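Local atomic coordinates of methyltransferase domain-containing protein (Serratia marcescens, PDB entry 7CLU), a protein that transfers a methyl group from S-adenosyl-L-methionine to a substrate oxygen in the pathway that makes the pigment prodigiosin. Residues A[151-154]-A[155-159]; A[240-243]-A[244-248]; A[255-258]-A[259-263]. All blocks are in the same frame, centred on the assembly; numbering follows the deposited sequence.

Contact 1: residues A[151-154]-A[155-159]; sequences KFAA and PFIAG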
# COMPACT_ATOMS: atom_id res chain seq x y z
N LYS A 151 15.25 1.48 16.54
CA LYS A 151 15.67 2.60 15.71
C LYS A 151 14.60 3.69 15.66
O LYS A 151 14.89 4.87 15.87
CB LYS A 151 15.99 2.12 14.30
CG LYS A 151 17.32 1.40 14.17
CD LYS A 151 17.27 0.29 13.12
CE LYS A 151 16.40 0.66 11.92
NZ LYS A 151 16.81 -0.10 10.70
N PHE A 152 13.36 3.30 15.38
CA PHE A 152 12.28 4.27 15.26
C PHE A 152 11.95 4.94 16.58
O PHE A 152 11.36 6.02 16.58
CB PHE A 152 11.01 3.62 14.73
CG PHE A 152 11.00 3.45 13.27
CD1 PHE A 152 11.60 2.35 12.69
CD2 PHE A 152 10.43 4.41 12.45
CE1 PHE A 152 11.62 2.20 11.33
CE2 PHE A 152 10.44 4.26 11.08
CZ PHE A 152 11.02 3.14 10.52
N ALA A 153 12.26 4.29 17.70
CA ALA A 153 11.81 4.77 18.99
C ALA A 153 12.67 5.91 19.52
O ALA A 153 12.39 6.41 20.62
CB ALA A 153 11.78 3.61 20.00
N ALA A 154 13.70 6.32 18.78
CA ALA A 154 14.60 7.37 19.25
C ALA A 154 13.87 8.64 19.67
O ALA A 154 14.18 9.15 20.76
CB ALA A 154 15.66 7.65 18.18
N PRO A 155 12.92 9.19 18.91
CA PRO A 155 12.23 10.39 19.41
C PRO A 155 11.40 10.14 20.65
O PRO A 155 11.29 11.05 21.49
CB PRO A 155 11.36 10.82 18.23
CG PRO A 155 12.09 10.28 17.02
CD PRO A 155 12.62 8.95 17.49
N PHE A 156 10.79 8.96 20.81
CA PHE A 156 10.10 8.67 22.06
C PHE A 156 11.08 8.63 23.22
O PHE A 156 10.83 9.22 24.29
CB PHE A 156 9.35 7.33 21.97
CG PHE A 156 9.10 6.68 23.31
CD1 PHE A 156 8.25 7.28 24.23
CD2 PHE A 156 9.72 5.50 23.65
CE1 PHE A 156 8.03 6.71 25.49
CE2 PHE A 156 9.49 4.92 24.90
CZ PHE A 156 8.65 5.53 25.82
N ILE A 157 12.20 7.93 23.04
CA ILE A 157 13.15 7.75 24.13
C ILE A 157 13.73 9.09 24.55
O ILE A 157 13.76 9.44 25.74
CB ILE A 157 14.26 6.76 23.72
CG1 ILE A 157 13.71 5.34 23.69
CG2 ILE A 157 15.46 6.89 24.64
CD1 ILE A 157 14.59 4.38 22.94
N ALA A 158 14.19 9.87 23.57
CA ALA A 158 14.72 11.20 23.85
C ALA A 158 13.70 12.07 24.58
O ALA A 158 14.04 12.77 25.54
CB ALA A 158 15.17 11.87 22.54
N GLY A 159 12.43 12.03 24.15
CA GLY A 159 11.42 12.85 24.78
C GLY A 159 11.00 12.34 26.15
O GLY A 159 10.60 13.13 27.01
O HOH W 1 9.90 7.44 18.86

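Contact 2: residues A[240-243]-A[244-248]; sequences IHLG and WMLHD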
# COMPACT_ATOMS: atom_id res chain seq x y z
N ILE A 240 8.00 1.57 37.05
CA ILE A 240 7.91 0.45 36.11
C ILE A 240 7.31 0.96 34.81
O ILE A 240 6.32 1.70 34.82
CB ILE A 240 7.04 -0.70 36.67
CG1 ILE A 240 7.56 -1.16 38.04
CG2 ILE A 240 7.04 -1.88 35.71
CD1 ILE A 240 8.78 -2.01 37.95
N HIS A 241 7.89 0.53 33.69
CA HIS A 241 7.47 1.00 32.38
C HIS A 241 7.23 -0.19 31.46
O HIS A 241 8.00 -1.16 31.47
CB HIS A 241 8.52 1.93 31.72
CG HIS A 241 8.18 2.27 30.30
ND1 HIS A 241 8.92 1.82 29.22
CD2 HIS A 241 7.16 2.99 29.78
CE1 HIS A 241 8.38 2.27 28.10
NE2 HIS A 241 7.31 2.98 28.41
N LEU A 242 6.17 -0.09 30.68
CA LEU A 242 5.81 -1.10 29.69
C LEU A 242 5.70 -0.37 28.36
O LEU A 242 4.80 0.45 28.17
CB LEU A 242 4.50 -1.80 30.07
CG LEU A 242 3.99 -2.90 29.12
CD1 LEU A 242 4.95 -4.07 29.11
CD2 LEU A 242 2.60 -3.36 29.52
N GLY A 243 6.64 -0.66 27.46
CA GLY A 243 6.73 0.11 26.23
C GLY A 243 5.92 -0.42 25.06
O GLY A 243 6.32 -1.40 24.43
N TRP A 244 4.77 0.20 24.79
CA TRP A 244 4.01 -0.00 23.55
C TRP A 244 3.61 -1.47 23.35
O TRP A 244 3.72 -2.01 22.24
CB TRP A 244 4.79 0.54 22.35
CG TRP A 244 3.92 1.03 21.25
CD1 TRP A 244 2.57 1.28 21.31
CD2 TRP A 244 4.32 1.31 19.91
NE1 TRP A 244 2.12 1.72 20.09
CE2 TRP A 244 3.17 1.75 19.21
CE3 TRP A 244 5.54 1.25 19.23
CZ2 TRP A 244 3.22 2.10 17.86
CZ3 TRP A 244 5.58 1.62 17.89
CH2 TRP A 244 4.43 2.04 17.22
N MET A 245 3.12 -2.11 24.41
CA MET A 245 2.73 -3.52 24.37
C MET A 245 1.24 -3.74 24.51
O MET A 245 0.73 -4.76 24.03
CB MET A 245 3.46 -4.31 25.48
CG MET A 245 3.11 -5.82 25.52
SD MET A 245 3.95 -6.79 26.80
CE MET A 245 5.65 -6.40 26.38
N LEU A 246 0.51 -2.84 25.16
CA LEU A 246 -0.88 -3.11 25.48
C LEU A 246 -1.69 -3.31 24.20
O LEU A 246 -2.51 -4.24 24.13
CB LEU A 246 -1.47 -1.96 26.30
CG LEU A 246 -0.82 -1.74 27.68
CD1 LEU A 246 -1.38 -0.50 28.38
CD2 LEU A 246 -0.99 -2.97 28.56
N HIS A 247 -1.46 -2.48 23.19
CA HIS A 247 -2.25 -2.56 21.97
C HIS A 247 -2.00 -3.84 21.18
O HIS A 247 -2.67 -4.06 20.18
CB HIS A 247 -1.97 -1.35 21.08
CG HIS A 247 -0.61 -1.35 20.46
ND1 HIS A 247 -0.37 -0.88 19.19
CD2 HIS A 247 0.59 -1.76 20.94
CE1 HIS A 247 0.91 -1.00 18.90
NE2 HIS A 247 1.52 -1.54 19.95
N ASP A 248 -1.05 -4.68 21.60
CA ASP A 248 -0.87 -5.97 20.96
C ASP A 248 -1.91 -6.99 21.39
O ASP A 248 -2.03 -8.04 20.75
CB ASP A 248 0.54 -6.52 21.27
CG ASP A 248 1.64 -5.60 20.78
OD1 ASP A 248 1.41 -4.86 19.80
OD2 ASP A 248 2.74 -5.63 21.36
O HOH W 2 2.63 -0.59 26.86

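Contact 3: residues A[255-258]-A[259-263]; sequences LTIL and RNIYR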
# COMPACT_ATOMS: atom_id res chain seq x y z
N LEU A 255 -6.13 -6.03 30.61
CA LEU A 255 -6.50 -5.98 32.02
C LEU A 255 -5.68 -6.98 32.84
O LEU A 255 -5.23 -6.67 33.94
CB LEU A 255 -7.99 -6.25 32.17
CG LEU A 255 -8.85 -5.40 33.08
CD1 LEU A 255 -8.77 -3.93 32.65
CD2 LEU A 255 -10.29 -5.90 33.04
N THR A 256 -5.48 -8.19 32.29
CA THR A 256 -4.71 -9.20 33.01
C THR A 256 -3.27 -8.76 33.20
O THR A 256 -2.71 -8.86 34.30
CB THR A 256 -4.76 -10.53 32.25
OG1 THR A 256 -6.11 -11.04 32.25
CG2 THR A 256 -3.83 -11.53 32.89
N ILE A 257 -2.64 -8.27 32.12
CA ILE A 257 -1.28 -7.74 32.21
C ILE A 257 -1.19 -6.64 33.26
O ILE A 257 -0.28 -6.63 34.10
CB ILE A 257 -0.84 -7.21 30.83
CG1 ILE A 257 -0.59 -8.37 29.85
CG2 ILE A 257 0.38 -6.36 30.98
CD1 ILE A 257 -0.77 -7.99 28.40
N LEU A 258 -2.14 -5.70 33.23
CA LEU A 258 -2.08 -4.55 34.12
C LEU A 258 -2.32 -4.96 35.56
O LEU A 258 -1.67 -4.45 36.48
CB LEU A 258 -3.10 -3.50 33.69
CG LEU A 258 -2.89 -2.69 32.40
CD1 LEU A 258 -4.17 -1.94 32.09
CD2 LEU A 258 -1.71 -1.72 32.56
N ARG A 259 -3.26 -5.88 35.78
CA ARG A 259 -3.47 -6.42 37.12
C ARG A 259 -2.24 -7.20 37.57
O ARG A 259 -1.86 -7.14 38.75
CB ARG A 259 -4.72 -7.30 37.13
CG ARG A 259 -6.03 -6.51 37.10
CD ARG A 259 -7.21 -7.34 37.64
NE ARG A 259 -7.59 -8.40 36.71
CZ ARG A 259 -8.66 -8.35 35.92
NH1 ARG A 259 -9.46 -7.30 35.98
NH2 ARG A 259 -8.93 -9.36 35.10
N ASN A 260 -1.60 -7.93 36.65
CA ASN A 260 -0.40 -8.68 37.02
C ASN A 260 0.72 -7.76 37.47
O ASN A 260 1.40 -8.04 38.47
CB ASN A 260 0.07 -9.55 35.84
CG ASN A 260 -0.74 -10.83 35.69
OD1 ASN A 260 -1.52 -11.18 36.57
ND2 ASN A 260 -0.56 -11.52 34.57
N ILE A 261 0.93 -6.65 36.74
CA ILE A 261 1.94 -5.68 37.15
C ILE A 261 1.55 -4.99 38.45
O ILE A 261 2.38 -4.80 39.33
CB ILE A 261 2.18 -4.66 36.03
CG1 ILE A 261 2.80 -5.36 34.81
CG2 ILE A 261 3.06 -3.53 36.55
CD1 ILE A 261 2.96 -4.46 33.59
N TYR A 262 0.28 -4.59 38.57
CA TYR A 262 -0.18 -3.93 39.79
C TYR A 262 0.09 -4.80 41.01
O TYR A 262 0.59 -4.30 42.03
CB TYR A 262 -1.67 -3.62 39.69
CG TYR A 262 -2.21 -2.94 40.92
CD1 TYR A 262 -2.12 -1.56 41.06
CD2 TYR A 262 -2.79 -3.67 41.96
CE1 TYR A 262 -2.60 -0.92 42.19
CE2 TYR A 262 -3.27 -3.04 43.10
CZ TYR A 262 -3.18 -1.66 43.20
OH TYR A 262 -3.65 -1.01 44.32
N ARG A 263 -0.21 -6.09 40.92
CA ARG A 263 -0.04 -6.98 42.07
C ARG A 263 1.42 -7.08 42.47
O ARG A 263 1.75 -7.12 43.66
CB ARG A 263 -0.60 -8.36 41.74
CG ARG A 263 -0.58 -9.33 42.91
CD ARG A 263 -1.38 -10.59 42.62
NE ARG A 263 -0.79 -11.39 41.54
CZ ARG A 263 -1.33 -11.52 40.33
NH1 ARG A 263 -2.48 -10.92 40.03
NH2 ARG A 263 -0.72 -12.27 39.42

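Contact 1: residues A[151-154]-A[155-159]
A153, A154 and P155 form the joint at which the chain passes from helix 139-152 into helix 154-163. At the start of the second helix A153 O accepts the amide N of I157 at 2.9 Å, with an N-H...O angle of 164°. Next to it, A154 O takes A158 N at 2.9 Å in an almost straight bond. P155 sits in the first turn of the new helix, a place where its lack of an N-H costs no helical bond, and its ring carbon CD presses on the A154 methyl (CB to CD 3.4 Å, a tight pair).

These two consecutive helices belong to the methyltransferase domain, where they come close to the cofactor site. Across the joint a water bridges the old helix to the new, donating to F152 O at 3.1 Å and accepting from F156 N at 2.6 Å. In I157, chi1 (-73°) sets CG1 beside the backbone N and an extended chi2 (164°) carries CD1 to 4.1 Å from A153 CB, while the same side chain packs on helix 181-189. The F156 ring, with A153 O near the plane at its edge, makes a cation-pi contact with R331, a residue that binds S-adenosyl-L-homocysteine.

Contact 2: residues A[240-243]-A[244-248]
The rings of W244 and H247 each offer a face to the other: H247 CE1 lies over one face of the indole and W244 NE1 over one face of the imidazole, both displaced toward the rim. A weak bond adds to this overlap, H247 NE2 donating to W244 O at 3.2 Å with an angle of only 123°. On its other nitrogen, H247 ND1 is hydrogen-bonded to E304, which should fix the rotation of the ring. At the indole edge W244 NE1 makes a weak hydrogen bond to T276 OG1. On the strand, the imidazole of H241 has G243 N above one face, again off toward the rim; it meets F160 edge-to-face, and its two nitrogens are bonded to D174 and S274.

These rings flank the point where strand 239-243, the fourth of the Rossmann-like sheet, runs out into the loop that leads to helix 251-264. In this family the loop carries the catalytic base, and H247 is the predicted proton acceptor. W244 turns the chain with left-handed backbone angles, and its N makes a weak bond to L242 O. A water completes the corner, donating to L242 O at 2.7 Å and accepting from M245 N at 2.9 Å.

L242 makes the apolar part of the contact with its two methyls. CD1 meets M245, and the two side chains cross at about a right angle; after two extended torsions the methionine bends at chi3 (-56°), leaving both SD and CE 3.7 Å from L242 CD1. CD2 turns to L246 instead, at 3.7 Å from L246 CD2. The backbone amides of L246 and H247 are held by the carboxylate of E275, one oxygen to each.

Contact 3: residues A[255-258]-A[259-263]
L255 and R259 cross at a slant on helix 251-264, the crossover helix of the beta-alpha-beta unit that connects strand 239-243 with strand 270-275 in the Rossmann-like domain. R259 bends at its third torsion (chi3 -71°), and the fold-back brings NH1 to 3.4 Å from L255 CD2. One face of the guanidinium also looks down on L255 O, offset toward its rim. That same oxygen is bonded to R259 N at 2.8 Å, the first of four successive i to i+4 backbone bonds that end with L258 O and Y262 N.

The next two pairs run alongside each other instead of crossing. T256 and N260 point the same way, T256 CG2 lying 3.7 Å from N260 ND2. I257 and I261 are likewise parallel neighbours on the buried side. Both isoleucines share the same chi1 setting, with CG2 anti to the backbone N; as the side chains run alongside, the CD1 end of I261 reaches back to CG2 of I257, 4.1 Å away. I261 and L258 pack on F271 of the following strand, while L255 and L258 reach helix 307-316. The Y262 ring stands edge-to-face with F319 and takes a cation-pi contact from K338.

N260 uses both ends of its amide. ND2 is hydrogen-bonded to the carbonyl of V227, a cofactor-site residue, whereas OD1 accepts R263 NH2 at 3.2 Å, the donor standing some 50° out of the amide plane and not on a lone pair.

All three contacts belong to the methyltransferase domain and follow one another along the chain. Contacts 1 and 2 have centres about 15 Å apart and meet where F156 CZ lies 3.9 Å from H241 NE2; R331 of the S-adenosyl-L-homocysteine site also joins contact 1 to W244 of contact 2. Contact 2 leans on contact 3, with centres about 12 Å apart: L242 CD2 is 4.0 Å from I257 CG2, and L246 CD2 is 4.2 Å from L258 CD2. V227, another residue of the site, lies beside M245 and I261. Contacts 1 and 3 remain about 14 Å apart at their nearest atoms, with the strand of contact 2, which leads to H247, linking them.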